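Local coordinates for protein endoglucanase (Bacillus akibai, PDB 1UWW) that hydrolyses internal beta-1,4-glucosidic linkages of cellulose, here represented by its family 28 carbohydrate-binding module, which is specific for non-crystalline cellulose, at residues E102-I107 with T125-F130. Sequence-based numbering, arbitrary orientation.
Sequences EGAMNI and TYTINF
Phe130 packs its ring obliquely against the backbone of residues 102-105. Its CB lies 3.4 Å from Gly103 O, its CE2 lies 3.6 Å from Ala104 C, and its CZ reaches Met105 CB at 3.9 Å. One backbone bond ties the residue here: Phe130 N donates to Gly103 O at 2.9 Å, bent (142° at the hydrogen).

Beyond this, the strands 104-107 and 126-129 pair antiparallel. Met105 with Ile128 and Ile107 with Tyr126 are hydrogen-bonded pairs, each with two N-H...O bonds. These four side chains share the face that carries Phe130. Ile107 and Ile128 each have CG1 beside the backbone N (chi1 -59° and -67°) and an extended end. Their CD1 atoms meet at 4.2 Å, where the branches cross obliquely on the diagonal between successive pairs of this face.

On the other face, Ala104 CB sits against Thr127 CG2 at 4.1 Å and Asn129 CA at 4.0 Å. The Thr125 methyl CG2 fits against Asn106, 3.6 Å from its CB. Asn106 and Thr127 lie side by side, but Asn106 ND2 and Thr127 OG1 have a poor angle for bonding. Their polar ends bond instead to Thr127 and Asn106 of the second subunit, so this face meets that subunit.

The contact belongs to the hairpin of strands 104-111 and 120-129 in a beta-sandwich module. Strand 165-173 pairs with the other edge of 104-111. The apolar face packs on the opposing sheet, with Phe93 touching Met105, Ile107 and Ile128, Leu95 against Phe130, and Tyr145 against Tyr126 and Ile128.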
loop_
_atom_site.group_PDB
_atom_site.type_symbol
_atom_site.label_atom_id
_atom_site.label_comp_id
_atom_site.label_asym_id
_atom_site.label_seq_id
_atom_site.Cartn_x
_atom_site.Cartn_y
_atom_site.Cartn_z
ATOM N N GLU A 102 11.200 4.704 -14.849
ATOM C CA GLU A 102 10.663 3.374 -14.520
ATOM C C GLU A 102 10.223 3.292 -13.064
ATOM O O GLU A 102 10.573 4.142 -12.249
ATOM C CB GLU A 102 11.695 2.295 -14.814
ATOM C CG GLU A 102 12.948 2.373 -13.993
ATOM C CD GLU A 102 14.007 1.414 -14.524
ATOM O OE1 GLU A 102 13.735 0.738 -15.549
ATOM O OE2 GLU A 102 15.087 1.323 -13.923
ATOM N N GLY A 103 9.479 2.248 -12.742
ATOM C CA GLY A 103 8.980 2.016 -11.418
ATOM C C GLY A 103 7.848 2.940 -11.004
ATOM O O GLY A 103 7.123 3.510 -11.810
ATOM N N ALA A 104 7.720 3.044 -9.692
ATOM C CA ALA A 104 6.599 3.725 -9.072
ATOM C C ALA A 104 7.001 4.194 -7.693
ATOM O O ALA A 104 8.092 3.868 -7.203
ATOM C CB ALA A 104 5.361 2.796 -9.028
HETATM N N MSE A 105 6.113 4.956 -7.074
HETATM C CA MSE A 105 6.276 5.459 -5.715
HETATM C C MSE A 105 4.962 5.180 -4.980
HETATM O O MSE A 105 3.909 5.534 -5.516
HETATM C CB MSE A 105 6.516 6.957 -5.754
HETATM C CG MSE A 105 6.634 7.631 -4.390
HETATM SE SE MSE A 105 6.816 9.569 -4.493
HETATM C CE MSE A 105 8.409 9.484 -4.780
ATOM N N ASN A 106 5.032 4.596 -3.782
ATOM C CA ASN A 106 3.884 4.298 -2.938
ATOM C C ASN A 106 3.850 5.281 -1.792
ATOM O O ASN A 106 4.803 5.322 -0.984
ATOM C CB ASN A 106 3.961 2.878 -2.368
ATOM C CG ASN A 106 3.547 1.794 -3.356
ATOM O OD1 ASN A 106 3.806 0.586 -3.107
ATOM N ND2 ASN A 106 2.903 2.174 -4.419
ATOM N N ILE A 107 2.755 6.020 -1.673
ATOM C CA ILE A 107 2.555 6.975 -0.589
ATOM C C ILE A 107 1.624 6.351 0.459
ATOM O O ILE A 107 0.501 5.923 0.124
ATOM C CB ILE A 107 1.968 8.298 -1.134
ATOM C CG1 ILE A 107 2.936 8.888 -2.166
ATOM C CG2 ILE A 107 1.724 9.256 0.008
ATOM C CD1 ILE A 107 2.440 10.148 -2.791
ATOM N N THR A 125 -2.965 2.272 -0.152
ATOM C CA THR A 125 -1.803 2.978 -0.654
ATOM C C THR A 125 -2.144 3.842 -1.874
ATOM O O THR A 125 -2.935 3.397 -2.714
ATOM C CB THR A 125 -0.824 1.898 -1.031
ATOM O OG1 THR A 125 -0.550 1.110 0.139
ATOM C CG2 THR A 125 0.508 2.486 -1.488
ATOM N N TYR A 126 -1.584 5.051 -1.967
ATOM C CA TYR A 126 -1.686 5.914 -3.142
ATOM C C TYR A 126 -0.417 5.731 -3.966
ATOM O O TYR A 126 0.677 6.032 -3.507
ATOM C CB TYR A 126 -1.852 7.399 -2.755
ATOM C CG TYR A 126 -2.117 8.290 -3.942
ATOM C CD1 TYR A 126 -1.076 8.745 -4.733
ATOM C CD2 TYR A 126 -3.425 8.596 -4.325
ATOM C CE1 TYR A 126 -1.301 9.523 -5.839
ATOM C CE2 TYR A 126 -3.675 9.375 -5.449
ATOM C CZ TYR A 126 -2.582 9.846 -6.203
ATOM O OH TYR A 126 -2.754 10.622 -7.329
ATOM N N THR A 127 -0.547 5.303 -5.202
ATOM C CA THR A 127 0.590 4.904 -6.011
ATOM C C THR A 127 0.722 5.820 -7.231
ATOM O O THR A 127 -0.270 6.065 -7.949
ATOM C CB THR A 127 0.434 3.428 -6.422
ATOM O OG1 THR A 127 0.400 2.607 -5.256
ATOM C CG2 THR A 127 1.620 2.950 -7.275
ATOM N N ILE A 128 1.934 6.316 -7.455
ATOM C CA ILE A 128 2.290 7.077 -8.639
ATOM C C ILE A 128 3.167 6.209 -9.517
ATOM O O ILE A 128 4.196 5.714 -9.067
ATOM C CB ILE A 128 3.075 8.328 -8.221
ATOM C CG1 ILE A 128 2.129 9.257 -7.457
ATOM C CG2 ILE A 128 3.659 9.032 -9.441
ATOM C CD1 ILE A 128 2.748 10.457 -6.925
ATOM N N ASN A 129 2.771 6.035 -10.762
ATOM C CA ASN A 129 3.453 5.144 -11.694
ATOM C C ASN A 129 4.310 5.982 -12.648
ATOM O O ASN A 129 3.788 6.746 -13.468
ATOM C CB ASN A 129 2.407 4.322 -12.448
ATOM C CG ASN A 129 3.004 3.185 -13.219
ATOM O OD1 ASN A 129 4.150 3.265 -13.673
ATOM N ND2 ASN A 129 2.243 2.113 -13.372
ATOM N N PHE A 130 5.632 5.858 -12.543
ATOM C CA PHE A 130 6.532 6.685 -13.378
ATOM C C PHE A 130 6.481 6.304 -14.844
ATOM O O PHE A 130 6.918 7.078 -15.710
ATOM C CB PHE A 130 7.959 6.663 -12.840
ATOM C CG PHE A 130 8.088 7.265 -11.451
ATOM C CD1 PHE A 130 7.718 8.591 -11.229
ATOM C CD2 PHE A 130 8.532 6.542 -10.393
ATOM C CE1 PHE A 130 7.819 9.155 -9.960
ATOM C CE2 PHE A 130 8.647 7.110 -9.131
ATOM C CZ PHE A 130 8.283 8.427 -8.930
#